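Long-range contacts in envelope polyprotein (Puumala orthohantavirus, PDB 5FXU), which forms the ectodomain of the Gn glycoprotein on the hantaviral surface, probably working with its partner Gc in cell entry: residues A[248-253]-A[349-354]; A[189-194]-A[230-235]; A[15-20]-A[237-242]; A[256-261]-A[343-348]; A[8-13]-A[129-134]. One frame throughout, in Å; residues are numbered along the deposited sequence.

Interaction 1 (A[248-253]-A[349-354]); sequences DYRSAE and IPLPGE
E253 and P350 make the closest approach between the start of helix 249-260 and the far end of strand 340-354, which run nearly antiparallel here, their axes 9.1 Å apart. Extended beyond CG, the glutamate side chain reaches across the gap and sets E253 OE1 2.8 Å from P350 O. The same E253 OE1 lies 3.8 Å from I349 CB. The tight, buried part of the contact is I349 together with L351 CD2. I349 points at the helix and is backed by V254 and R257 of the helix and by V191 of the adjoining strand. With chi1 at 66°, its CG1 branch sits between the backbone N and the carbonyl carbon, and I349 CD1 is carried to 4.2 Å from R250 O.

The more open side is made of Y249, P352 and the polar end of E253. The tyrosine meets the strand with its outer end, Y249 OH being 3.4 Å from P352 CD and 3.6 Å from L351 CD2. R250 CG lies over one ring face near the rim and also touches L351 CD2 at 4.0 Å. Farther along, the guanidinium turns back to D248, the N-cap residue, gripping its carboxylate side-on with NE and NH2. D248 OD1 spends its syn lone pair on NE and its anti lone pair on the R250 backbone N, the capping bond. The arginine charge is thus met within the helix start, while across the contact the strand offers mainly apolar carbon. E253 probably holds a proton here, which would be consistent with a raised pKa.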
# COMPACT_ATOMS: atom_id res chain seq x y z
N ASP A 248 -13.90 6.71 -14.06
CA ASP A 248 -13.20 7.76 -13.32
C ASP A 248 -11.78 7.96 -13.83
O ASP A 248 -10.95 7.05 -13.72
CB ASP A 248 -13.18 7.39 -11.83
CG ASP A 248 -12.78 8.54 -10.92
OD1 ASP A 248 -11.72 9.18 -11.11
OD2 ASP A 248 -13.55 8.79 -9.95
N TYR A 249 -11.48 9.17 -14.28
CA TYR A 249 -10.20 9.49 -14.88
C TYR A 249 -9.00 9.25 -13.92
O TYR A 249 -7.90 8.95 -14.37
CB TYR A 249 -10.18 10.92 -15.47
CG TYR A 249 -9.93 12.01 -14.46
CD1 TYR A 249 -8.63 12.28 -14.05
CD2 TYR A 249 -10.98 12.78 -13.93
CE1 TYR A 249 -8.37 13.26 -13.13
CE2 TYR A 249 -10.75 13.78 -12.99
CZ TYR A 249 -9.44 14.02 -12.60
OH TYR A 249 -9.15 14.98 -11.68
N ARG A 250 -9.23 9.38 -12.64
CA ARG A 250 -8.19 9.20 -11.63
C ARG A 250 -7.88 7.75 -11.40
O ARG A 250 -6.74 7.39 -11.26
CB ARG A 250 -8.62 9.81 -10.31
CG ARG A 250 -8.91 11.29 -10.42
CD ARG A 250 -9.49 11.78 -9.14
NE ARG A 250 -10.83 11.21 -8.96
CZ ARG A 250 -11.49 11.16 -7.81
NH1 ARG A 250 -10.94 11.64 -6.68
NH2 ARG A 250 -12.70 10.61 -7.78
N SER A 251 -8.92 6.91 -11.39
CA SER A 251 -8.75 5.47 -11.35
C SER A 251 -7.92 5.03 -12.54
O SER A 251 -6.99 4.24 -12.36
CB SER A 251 -10.09 4.75 -11.33
OG SER A 251 -9.96 3.37 -11.57
N ALA A 252 -8.27 5.51 -13.74
CA ALA A 252 -7.54 5.16 -14.95
C ALA A 252 -6.07 5.56 -14.83
O ALA A 252 -5.20 4.83 -15.24
CB ALA A 252 -8.16 5.78 -16.21
N GLU A 253 -5.82 6.73 -14.30
CA GLU A 253 -4.48 7.19 -14.10
C GLU A 253 -3.68 6.38 -13.11
O GLU A 253 -2.49 6.12 -13.34
CB GLU A 253 -4.48 8.66 -13.71
CG GLU A 253 -4.69 9.53 -14.92
CD GLU A 253 -4.58 10.99 -14.61
OE1 GLU A 253 -4.61 11.40 -13.41
OE2 GLU A 253 -4.48 11.73 -15.61
N ILE A 349 0.16 10.93 -9.65
CA ILE A 349 -0.66 11.16 -10.83
C ILE A 349 -0.87 12.66 -11.05
O ILE A 349 -0.97 13.44 -10.08
CB ILE A 349 -2.03 10.43 -10.76
CG1 ILE A 349 -2.93 10.99 -9.65
CG2 ILE A 349 -1.81 8.94 -10.59
CD1 ILE A 349 -4.35 10.48 -9.67
N PRO A 350 -0.95 13.08 -12.33
CA PRO A 350 -1.28 14.46 -12.64
C PRO A 350 -2.77 14.72 -12.47
O PRO A 350 -3.58 13.93 -12.94
CB PRO A 350 -0.86 14.59 -14.10
CG PRO A 350 -1.05 13.22 -14.67
CD PRO A 350 -0.72 12.28 -13.55
N LEU A 351 -3.13 15.80 -11.79
CA LEU A 351 -4.52 16.22 -11.67
C LEU A 351 -4.75 17.57 -12.32
O LEU A 351 -3.96 18.49 -12.13
CB LEU A 351 -4.94 16.34 -10.21
CG LEU A 351 -5.04 15.06 -9.38
CD1 LEU A 351 -5.28 15.30 -7.90
CD2 LEU A 351 -6.12 14.17 -9.92
N PRO A 352 -5.86 17.71 -13.06
CA PRO A 352 -6.27 19.00 -13.55
C PRO A 352 -7.00 19.78 -12.45
O PRO A 352 -7.72 19.19 -11.65
CB PRO A 352 -7.22 18.65 -14.69
CG PRO A 352 -7.86 17.39 -14.24
CD PRO A 352 -6.83 16.66 -13.43
N GLY A 353 -6.78 21.09 -12.42
CA GLY A 353 -7.40 21.97 -11.42
C GLY A 353 -6.95 23.41 -11.54
O GLY A 353 -6.64 23.87 -12.64
N GLU A 354 -6.87 24.11 -10.41
CA GLU A 354 -6.50 25.52 -10.37
C GLU A 354 -5.48 25.80 -9.26
O GLU A 354 -5.69 25.43 -8.11
CB GLU A 354 -7.75 26.37 -10.18
CG GLU A 354 -8.81 26.21 -11.27
CD GLU A 354 -9.68 27.44 -11.47
OE1 GLU A 354 -9.10 28.49 -11.80
OE2 GLU A 354 -10.94 27.37 -11.33

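Interaction 2 (A[189-194]-A[230-235]); sequences VMVRCF and YICLVG
Backbone bonds between V189-F194 and Y230-G235 form a regular antiparallel beta pairing, a worked example of how a cross-strand disulfide fits into a sheet. R192 and L233 exchange two bonds, R192 N to L233 O at 3.0 Å and L233 N to R192 O at 2.8 Å. F194 and I231 do likewise, and G235 N closes the end on M190 O at 2.7 Å with an almost straight bond (171°).

The R192 guanidinium extends this network. Its NH2 reaches G235 O at 3.1 Å, with the oxygen in the guanidinium plane but the nitrogen well above the carbonyl plane. NE passes its hydrogen to a water that donates in turn to L233 O and G235 O, while NH1 bonds to S23. The bend at chi3 (-70°) turns the planar head back over the pairing, and M190 SD lies over one face, toward its edge. With NE, NH1 and NH2 all bonded, rotation of the head is restricted.

Outward from the bonds comes apolar packing. V191 CG1 rests on C232 CB, V189 CG2 meets V234 CG1 at 3.5 Å, and the helix 249-260 residues V254 and M258 cover the face bearing V191 and C193. Between the two hydrogen-bonded pairs sits the non-hydrogen-bonded pair, where C193 CA and C232 CA stand 3.9 Å apart. There C193 SG joins C232 SG at 2.1 Å, the disulfide torsion opened to 107°.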
# COMPACT_ATOMS: atom_id res chain seq x y z
N VAL A 189 0.27 14.88 -7.91
CA VAL A 189 0.02 14.61 -6.49
C VAL A 189 0.32 13.15 -6.14
O VAL A 189 0.23 12.26 -6.98
CB VAL A 189 -1.42 14.95 -6.02
CG1 VAL A 189 -1.73 16.41 -6.30
CG2 VAL A 189 -2.46 14.09 -6.69
N MET A 190 0.63 12.93 -4.87
CA MET A 190 0.84 11.61 -4.33
C MET A 190 -0.47 10.86 -4.18
O MET A 190 -1.50 11.43 -3.82
CB MET A 190 1.55 11.70 -2.98
CG MET A 190 1.86 10.35 -2.35
SD MET A 190 2.87 10.38 -0.83
CE MET A 190 4.47 10.71 -1.54
N VAL A 191 -0.41 9.56 -4.47
CA VAL A 191 -1.52 8.65 -4.22
C VAL A 191 -0.98 7.49 -3.42
O VAL A 191 0.08 6.96 -3.77
CB VAL A 191 -2.16 8.14 -5.52
CG1 VAL A 191 -3.40 7.33 -5.22
CG2 VAL A 191 -2.64 9.31 -6.35
N ARG A 192 -1.69 7.14 -2.36
CA ARG A 192 -1.38 5.96 -1.53
C ARG A 192 -2.57 5.01 -1.50
O ARG A 192 -3.67 5.43 -1.19
CB ARG A 192 -1.01 6.36 -0.10
CG ARG A 192 0.40 6.90 -0.01
CD ARG A 192 0.77 7.82 1.13
NE ARG A 192 0.22 9.17 1.14
CZ ARG A 192 0.61 10.13 1.98
NH1 ARG A 192 1.58 9.90 2.87
NH2 ARG A 192 0.05 11.32 1.91
N CYS A 193 -2.30 3.75 -1.82
CA CYS A 193 -3.32 2.73 -2.04
C CYS A 193 -3.06 1.47 -1.23
O CYS A 193 -1.93 1.06 -1.08
CB CYS A 193 -3.33 2.31 -3.51
SG CYS A 193 -3.65 3.63 -4.68
N PHE A 194 -4.15 0.85 -0.76
CA PHE A 194 -4.11 -0.34 0.07
C PHE A 194 -4.92 -1.42 -0.60
O PHE A 194 -6.02 -1.16 -1.07
CB PHE A 194 -4.62 -0.03 1.48
CG PHE A 194 -3.90 1.13 2.10
CD1 PHE A 194 -4.25 2.44 1.75
CD2 PHE A 194 -2.81 0.93 2.91
CE1 PHE A 194 -3.52 3.53 2.24
CE2 PHE A 194 -2.09 2.01 3.43
CZ PHE A 194 -2.43 3.31 3.09
N TYR A 230 -8.25 -1.89 -4.87
CA TYR A 230 -7.44 -0.96 -4.11
C TYR A 230 -8.34 0.17 -3.61
O TYR A 230 -9.24 0.61 -4.32
CB TYR A 230 -6.26 -0.42 -4.94
CG TYR A 230 -5.08 -1.35 -5.07
CD1 TYR A 230 -4.09 -1.39 -4.07
CD2 TYR A 230 -4.90 -2.15 -6.17
CE1 TYR A 230 -2.98 -2.20 -4.19
CE2 TYR A 230 -3.81 -2.97 -6.29
CZ TYR A 230 -2.84 -3.01 -5.31
OH TYR A 230 -1.75 -3.84 -5.44
N ILE A 231 -8.03 0.66 -2.40
CA ILE A 231 -8.62 1.87 -1.86
C ILE A 231 -7.49 2.85 -1.65
O ILE A 231 -6.46 2.50 -1.08
CB ILE A 231 -9.48 1.56 -0.62
CG1 ILE A 231 -10.48 2.67 -0.39
CG2 ILE A 231 -8.63 1.29 0.62
CD1 ILE A 231 -11.68 2.60 -1.33
N CYS A 232 -7.64 4.06 -2.18
CA CYS A 232 -6.53 5.01 -2.29
C CYS A 232 -6.94 6.32 -1.70
O CYS A 232 -8.12 6.68 -1.69
CB CYS A 232 -6.13 5.24 -3.77
SG CYS A 232 -5.74 3.72 -4.69
N LEU A 233 -5.95 7.06 -1.21
CA LEU A 233 -6.16 8.42 -0.80
C LEU A 233 -5.22 9.27 -1.61
O LEU A 233 -4.07 8.89 -1.83
CB LEU A 233 -5.89 8.61 0.69
CG LEU A 233 -6.96 8.27 1.74
CD1 LEU A 233 -8.41 8.53 1.37
CD2 LEU A 233 -6.79 6.82 2.07
N VAL A 234 -5.72 10.43 -2.03
CA VAL A 234 -5.00 11.32 -2.90
C VAL A 234 -4.46 12.49 -2.10
O VAL A 234 -5.20 13.14 -1.38
CB VAL A 234 -5.95 11.82 -4.00
CG1 VAL A 234 -5.18 12.63 -5.01
CG2 VAL A 234 -6.63 10.65 -4.70
N GLY A 235 -3.18 12.79 -2.24
CA GLY A 235 -2.55 13.89 -1.52
C GLY A 235 -2.52 13.67 -0.02
O GLY A 235 -2.42 12.54 0.45
O HOH W 1 -1.77 10.08 -0.49

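Interaction 3 (A[15-20]-A[237-242]); sequences LGQGLV and SSEPLY
L19 and S238 form the hydrogen-bonded pair that joins strand 19-30 to strand 237-243, and between them both backbone N-H groups and both carbonyls are used. L19 N donates to S238 O at 2.9 Å, nearly straight at the hydrogen (170°) although the nitrogen stands above the carbonyl plane. S238 N returns a bond of 3.1 Å to L19 O, this time within the carbonyl plane.

L19 O is gripped twice. S237 OG also donates to L19 O, at 3.0 Å and from well above the plane, so the two donors approach the oxygen differently. The serine hydroxyl gets there because chi1 of -162° swings it away from its own backbone N and across to the neighbouring strand; V20 CG1 lies 3.9 Å from S237 OG. S237 O accepts from Q162 NE2. S238 OG bonds within its own segment instead, donating to E239 O at 2.9 Å, and accepts from V234 N in the preceding strand.

Beyond this polar pair the segments diverge. L19 CD1 touches P240 CG at 4.2 Å, and E239 crosses poorly ordered Q17 obliquely, E239 CG lying 3.7 Å from Q17 O. V20 continues the pairing opposite S237, and V20 N bonds to G129 of the neighbouring strand 120-130. The result is a short antiparallel pairing in which strand 19-30 adds to the edge of the beta hairpin 228-234/237-243, just past its turn.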
# COMPACT_ATOMS: atom_id res chain seq x y z
N LEU A 15 -17.34 18.80 3.14
CA LEU A 15 -18.43 17.87 2.81
C LEU A 15 -18.48 16.58 3.66
O LEU A 15 -19.25 15.66 3.34
CB LEU A 15 -18.40 17.51 1.31
CG LEU A 15 -18.53 18.54 0.19
CD1 LEU A 15 -19.50 19.64 0.58
CD2 LEU A 15 -17.19 19.13 -0.27
N GLY A 16 -17.64 16.47 4.69
CA GLY A 16 -17.78 15.43 5.71
C GLY A 16 -17.03 14.12 5.51
O GLY A 16 -16.63 13.50 6.50
N GLN A 17 -16.84 13.68 4.26
CA GLN A 17 -16.39 12.30 3.95
C GLN A 17 -14.86 12.11 3.68
O GLN A 17 -14.39 10.99 3.33
CB GLN A 17 -17.28 11.77 2.80
CG GLN A 17 -18.77 11.60 3.11
CD GLN A 17 -19.13 10.39 3.97
OE1 GLN A 17 -18.76 10.30 5.14
NE2 GLN A 17 -19.93 9.47 3.40
N GLY A 18 -14.08 13.18 3.86
CA GLY A 18 -12.65 13.17 3.60
C GLY A 18 -11.87 12.58 4.75
O GLY A 18 -12.32 12.57 5.89
N LEU A 19 -10.70 12.06 4.45
CA LEU A 19 -9.80 11.55 5.47
C LEU A 19 -8.46 12.24 5.31
O LEU A 19 -8.09 12.59 4.19
CB LEU A 19 -9.62 10.05 5.30
CG LEU A 19 -10.86 9.16 5.36
CD1 LEU A 19 -10.48 7.76 4.98
CD2 LEU A 19 -11.44 9.16 6.75
N VAL A 20 -7.74 12.40 6.42
CA VAL A 20 -6.32 12.77 6.35
C VAL A 20 -5.49 11.49 6.29
O VAL A 20 -5.88 10.48 6.81
CB VAL A 20 -5.82 13.66 7.52
CG1 VAL A 20 -6.35 15.08 7.37
CG2 VAL A 20 -6.19 13.11 8.89
N SER A 237 -5.03 14.68 1.90
CA SER A 237 -6.41 14.52 2.31
C SER A 237 -7.35 14.38 1.14
O SER A 237 -7.21 15.07 0.17
CB SER A 237 -6.82 15.77 3.09
OG SER A 237 -7.97 15.52 3.85
N SER A 238 -8.31 13.47 1.22
CA SER A 238 -9.25 13.26 0.12
C SER A 238 -10.30 12.33 0.60
O SER A 238 -10.17 11.72 1.67
CB SER A 238 -8.59 12.63 -1.15
OG SER A 238 -8.30 11.21 -1.03
N GLU A 239 -11.32 12.17 -0.21
CA GLU A 239 -12.22 11.05 -0.07
C GLU A 239 -11.56 9.79 -0.64
O GLU A 239 -10.77 9.87 -1.56
CB GLU A 239 -13.52 11.34 -0.79
CG GLU A 239 -14.27 12.44 -0.06
CD GLU A 239 -15.60 12.77 -0.69
OE1 GLU A 239 -15.72 12.76 -1.94
OE2 GLU A 239 -16.53 13.07 0.09
N PRO A 240 -11.92 8.61 -0.11
CA PRO A 240 -11.37 7.38 -0.67
C PRO A 240 -11.72 7.19 -2.16
O PRO A 240 -12.82 7.51 -2.58
CB PRO A 240 -12.01 6.28 0.17
CG PRO A 240 -12.56 7.00 1.37
CD PRO A 240 -12.96 8.33 0.90
N LEU A 241 -10.75 6.71 -2.92
CA LEU A 241 -10.89 6.43 -4.34
C LEU A 241 -10.76 4.91 -4.53
O LEU A 241 -9.77 4.31 -4.11
CB LEU A 241 -9.78 7.16 -5.07
CG LEU A 241 -9.51 6.79 -6.52
CD1 LEU A 241 -10.71 7.10 -7.40
CD2 LEU A 241 -8.27 7.54 -6.98
N TYR A 242 -11.79 4.30 -5.09
CA TYR A 242 -11.87 2.88 -5.35
C TYR A 242 -11.22 2.58 -6.70
O TYR A 242 -11.53 3.21 -7.71
CB TYR A 242 -13.34 2.47 -5.34
CG TYR A 242 -13.63 0.99 -5.51
CD1 TYR A 242 -13.58 0.36 -6.77
CD2 TYR A 242 -13.99 0.19 -4.39
CE1 TYR A 242 -13.85 -1.00 -6.91
CE2 TYR A 242 -14.28 -1.16 -4.54
CZ TYR A 242 -14.22 -1.74 -5.79
OH TYR A 242 -14.51 -3.07 -5.92

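Interaction 4 (A[256-261]-A[343-348]); sequences SRMAFA and LTWTGF
The first torsions of W345 and M258 lay the thioether chain over the indole face. The indole stands opposite its backbone N (chi1 -176°) and projects from strand 340-354 at helix 249-260, while M258, its CG beside the backbone N (chi1 -78°), runs out straight beyond that atom and passes across the ring. M258 CG lies over the five-membered ring of W345, 3.6 Å from its centroid and close to the ring normal, a CH-pi contact. M258 CE follows on and touches W345 CE3 at 3.7 Å.

Sulfur takes part as well. M258 SD stands above the same face, 4.7 Å from the centroid of the W345 five-membered ring, so that the pair forms a Met-aromatic contact at some distance. G347 N lies toward the rim of the opposite face, where the lack of a side chain on this glycine lets W345 CH2 come close; the indole is thus layered between the helix and its own strand. The ring edge is used too: W345 NE1 donates to A261 O at 2.8 Å, the oxygen within the ring plane and the bond nearly straight (173°). A261 is the first residue after the helix to leave helical geometry, and this is a helix-on-sheet packing in which a tryptophan N-H takes up a carbonyl just past the helix end.

R257 meets the six-membered ring of the indole. R257 CB lies 3.9 Å from W345 CH2, and, through a bend at chi2, R257 CD comes to 3.2 Å from F348 O. The R257 side chain also touches P350 and E265, whose OE1 accepts from F348 N; F212 of helix 208-216 packs against M258.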
# COMPACT_ATOMS: atom_id res chain seq x y z
N SER A 256 -2.85 2.93 -14.69
CA SER A 256 -1.78 3.00 -15.67
C SER A 256 -0.40 3.17 -14.99
O SER A 256 0.52 2.42 -15.31
CB SER A 256 -2.07 4.02 -16.78
OG SER A 256 -2.31 5.25 -16.22
N ARG A 257 -0.30 4.06 -14.00
CA ARG A 257 0.96 4.20 -13.26
C ARG A 257 1.31 2.91 -12.50
O ARG A 257 2.48 2.55 -12.44
CB ARG A 257 0.94 5.40 -12.33
CG ARG A 257 0.66 6.73 -13.00
CD ARG A 257 1.87 7.62 -13.25
NE ARG A 257 1.74 8.82 -14.13
CZ ARG A 257 0.71 9.20 -14.92
NH1 ARG A 257 -0.49 8.58 -15.01
NH2 ARG A 257 0.88 10.31 -15.67
N MET A 258 0.32 2.19 -11.97
CA MET A 258 0.57 0.87 -11.38
C MET A 258 1.12 -0.10 -12.41
O MET A 258 2.04 -0.85 -12.11
CB MET A 258 -0.68 0.27 -10.74
CG MET A 258 -1.02 0.85 -9.37
SD MET A 258 -2.60 0.23 -8.73
CE MET A 258 -2.63 1.00 -7.12
N ALA A 259 0.54 -0.11 -13.60
CA ALA A 259 0.95 -1.02 -14.64
C ALA A 259 2.38 -0.78 -15.10
O ALA A 259 3.10 -1.72 -15.34
CB ALA A 259 -0.01 -0.97 -15.81
N PHE A 260 2.83 0.47 -15.12
CA PHE A 260 4.21 0.78 -15.50
C PHE A 260 5.22 0.76 -14.31
O PHE A 260 6.38 0.43 -14.51
CB PHE A 260 4.25 2.06 -16.34
CG PHE A 260 3.67 1.85 -17.73
CD1 PHE A 260 4.43 1.16 -18.73
CD2 PHE A 260 2.36 2.25 -18.05
CE1 PHE A 260 3.89 0.95 -20.00
CE2 PHE A 260 1.82 2.04 -19.33
CZ PHE A 260 2.59 1.38 -20.30
N ALA A 261 4.75 1.02 -13.09
CA ALA A 261 5.58 0.94 -11.89
C ALA A 261 4.86 0.08 -10.83
O ALA A 261 4.32 0.61 -9.86
CB ALA A 261 5.87 2.34 -11.36
N LEU A 343 0.73 -5.15 -1.47
CA LEU A 343 -0.22 -4.81 -0.41
C LEU A 343 -0.49 -3.32 -0.30
O LEU A 343 -1.62 -2.90 -0.05
CB LEU A 343 0.24 -5.34 0.96
CG LEU A 343 0.22 -6.83 1.19
CD1 LEU A 343 0.02 -7.08 2.68
CD2 LEU A 343 -0.82 -7.59 0.39
N THR A 344 0.57 -2.53 -0.46
CA THR A 344 0.47 -1.08 -0.54
C THR A 344 1.21 -0.59 -1.77
O THR A 344 2.08 -1.29 -2.28
CB THR A 344 1.06 -0.37 0.68
OG1 THR A 344 2.50 -0.48 0.66
CG2 THR A 344 0.49 -0.96 1.97
N TRP A 345 0.83 0.58 -2.25
CA TRP A 345 1.38 1.15 -3.47
C TRP A 345 1.35 2.66 -3.36
O TRP A 345 0.30 3.24 -3.03
CB TRP A 345 0.57 0.71 -4.70
CG TRP A 345 1.16 1.18 -6.01
CD1 TRP A 345 2.06 0.51 -6.77
CD2 TRP A 345 0.88 2.41 -6.68
NE1 TRP A 345 2.37 1.25 -7.90
CE2 TRP A 345 1.66 2.42 -7.86
CE3 TRP A 345 0.05 3.50 -6.41
CZ2 TRP A 345 1.64 3.49 -8.78
CZ3 TRP A 345 0.02 4.58 -7.32
CH2 TRP A 345 0.80 4.56 -8.49
N THR A 346 2.50 3.28 -3.59
CA THR A 346 2.66 4.71 -3.51
C THR A 346 3.19 5.19 -4.86
O THR A 346 4.17 4.67 -5.39
CB THR A 346 3.60 5.11 -2.34
OG1 THR A 346 3.07 4.61 -1.10
CG2 THR A 346 3.72 6.61 -2.23
N GLY A 347 2.49 6.18 -5.43
CA GLY A 347 2.90 6.79 -6.68
C GLY A 347 2.34 8.18 -6.85
O GLY A 347 1.87 8.79 -5.90
N PHE A 348 2.43 8.70 -8.07
CA PHE A 348 2.05 10.07 -8.39
C PHE A 348 1.20 10.10 -9.65
O PHE A 348 1.48 9.37 -10.60
CB PHE A 348 3.28 10.95 -8.55
CG PHE A 348 4.14 10.98 -7.32
CD1 PHE A 348 5.11 10.01 -7.10
CD2 PHE A 348 3.97 11.97 -6.36
CE1 PHE A 348 5.91 10.03 -5.96
CE2 PHE A 348 4.77 12.01 -5.22
CZ PHE A 348 5.73 11.03 -5.01

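Interaction 5 (A[8-13]-A[129-134]); sequences ECPHTI and GPIQTC
C9 and C134 are covalently joined, C9 SG to C134 SG at 2.1 Å, and no hydrogen bond runs between their segments. The disulfide torsion of -82° gives a left-handed twist, and C9 CB and C134 CB stand 3.7 Å apart. Next to this bond, P10 and I131 cross at about a right angle, P10 CD touching I131 CG2 at 4.0 Å. That methyl branch of the isoleucine lies opposite its backbone N and turns toward the loop 10-13, where I13 CG1 also approaches I131 CG2 at 4.4 Å.

Farther from the disulfide the contact loosens. I13, poorly ordered, lays its CD1 3.7 Å from Q132 NE2; the glutamine CB leaves the backbone in the other direction, and the bend at chi2 (76°) brings the amide back toward I13.

A type I beta turn from P130 to T133 presents I131 and Q132, and C134 follows it in the short helix 133-136, so that the turn leads from strand 120-130 into that helix. P130 O is held twice by T133, by T133 N at 3.1 Å and by T133 OG1 at 2.8 Å, and the turn is therefore tied by backbone and side chain alike. C134 N adds a bond to I131 O.

On the other segment, C9 ends strand 3-9 and is bonded through its backbone to E154 of strand 147-155 and to T156 just after it. Y153 of that strand packs on both cysteines and on T133. I131, for its part, touches V20 of strand 19-30 and S237 of strand 237-243.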
# COMPACT_ATOMS: atom_id res chain seq x y z
N GLU A 8 -1.03 17.05 7.09
CA GLU A 8 -1.42 18.33 6.60
C GLU A 8 -2.93 18.49 6.82
O GLU A 8 -3.73 17.78 6.23
CB GLU A 8 -1.05 18.50 5.14
CG GLU A 8 -1.34 19.89 4.60
CD GLU A 8 -0.94 20.11 3.15
OE1 GLU A 8 -0.91 19.12 2.36
OE2 GLU A 8 -0.68 21.29 2.79
N CYS A 9 -3.30 19.45 7.67
CA CYS A 9 -4.70 19.73 8.03
C CYS A 9 -5.35 20.81 7.16
O CYS A 9 -4.82 21.91 7.08
CB CYS A 9 -4.73 20.17 9.50
SG CYS A 9 -4.34 18.80 10.61
N PRO A 10 -6.51 20.52 6.55
CA PRO A 10 -7.23 21.60 5.84
C PRO A 10 -7.83 22.65 6.76
O PRO A 10 -7.96 22.38 7.95
CB PRO A 10 -8.35 20.85 5.11
CG PRO A 10 -7.98 19.40 5.18
CD PRO A 10 -7.26 19.26 6.48
N HIS A 11 -8.23 23.82 6.22
CA HIS A 11 -8.91 24.88 7.02
C HIS A 11 -10.30 24.50 7.49
O HIS A 11 -10.66 24.84 8.61
CB HIS A 11 -9.00 26.21 6.29
CG HIS A 11 -7.68 26.88 6.13
ND1 HIS A 11 -7.05 27.56 7.15
CD2 HIS A 11 -6.86 26.94 5.06
CE1 HIS A 11 -5.89 28.02 6.71
NE2 HIS A 11 -5.75 27.66 5.45
N THR A 12 -11.06 23.80 6.65
CA THR A 12 -12.42 23.31 7.00
C THR A 12 -12.57 21.80 6.82
O THR A 12 -11.77 21.15 6.13
CB THR A 12 -13.53 24.00 6.15
OG1 THR A 12 -13.47 23.54 4.79
CG2 THR A 12 -13.40 25.54 6.20
N ILE A 13 -13.60 21.25 7.44
CA ILE A 13 -13.98 19.85 7.23
C ILE A 13 -14.69 19.70 5.87
O ILE A 13 -14.45 18.74 5.15
CB ILE A 13 -14.85 19.30 8.39
CG1 ILE A 13 -14.06 19.38 9.71
CG2 ILE A 13 -15.29 17.85 8.12
CD1 ILE A 13 -14.86 19.07 10.95
N GLY A 129 -7.14 8.73 8.97
CA GLY A 129 -8.23 9.00 9.88
C GLY A 129 -9.09 10.19 9.57
O GLY A 129 -8.88 10.90 8.60
N PRO A 130 -10.08 10.43 10.42
CA PRO A 130 -11.03 11.52 10.10
C PRO A 130 -10.39 12.89 10.22
O PRO A 130 -9.48 13.12 11.04
CB PRO A 130 -12.16 11.34 11.10
CG PRO A 130 -11.82 10.13 11.90
CD PRO A 130 -10.38 9.79 11.71
N ILE A 131 -10.87 13.81 9.39
CA ILE A 131 -10.35 15.17 9.39
C ILE A 131 -10.58 15.88 10.74
O ILE A 131 -9.81 16.76 11.07
CB ILE A 131 -10.88 15.96 8.17
CG1 ILE A 131 -10.34 15.31 6.88
CG2 ILE A 131 -10.42 17.41 8.19
CD1 ILE A 131 -10.98 15.75 5.58
N GLN A 132 -11.57 15.44 11.53
CA GLN A 132 -11.83 15.97 12.89
C GLN A 132 -10.64 15.84 13.84
O GLN A 132 -10.51 16.61 14.79
CB GLN A 132 -13.03 15.27 13.56
CG GLN A 132 -14.41 15.68 13.03
CD GLN A 132 -14.77 15.05 11.66
OE1 GLN A 132 -14.03 14.20 11.08
NE2 GLN A 132 -15.89 15.51 11.11
N THR A 133 -9.77 14.86 13.59
CA THR A 133 -8.54 14.69 14.36
C THR A 133 -7.68 15.96 14.38
O THR A 133 -7.06 16.26 15.40
CB THR A 133 -7.68 13.54 13.81
OG1 THR A 133 -8.52 12.42 13.56
CG2 THR A 133 -6.64 13.11 14.82
N CYS A 134 -7.68 16.70 13.28
CA CYS A 134 -7.05 18.01 13.17
C CYS A 134 -7.57 19.08 14.16
O CYS A 134 -6.85 20.02 14.48
CB CYS A 134 -7.20 18.53 11.74
SG CYS A 134 -6.13 17.66 10.53

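From the N terminus, interaction 5 opens first, its disulfide closing the chain from 8-13 to 129-134. Interaction 3 starts soon after but closes only at 237-242, so the two cross; they touch where V20 meets G129 and I131. Interaction 2 falls entirely within the span of interaction 3, and its strand 228-234 runs next to strand 237-243. The chain then enters helix 249-260. Interaction 1 closes from it to the end of strand 340-354, and interaction 4 lies within that span, using the same helix and strand. Strand 185-197 bonds to strand 340-354, thereby connecting interaction 2 with interactions 1 and 4.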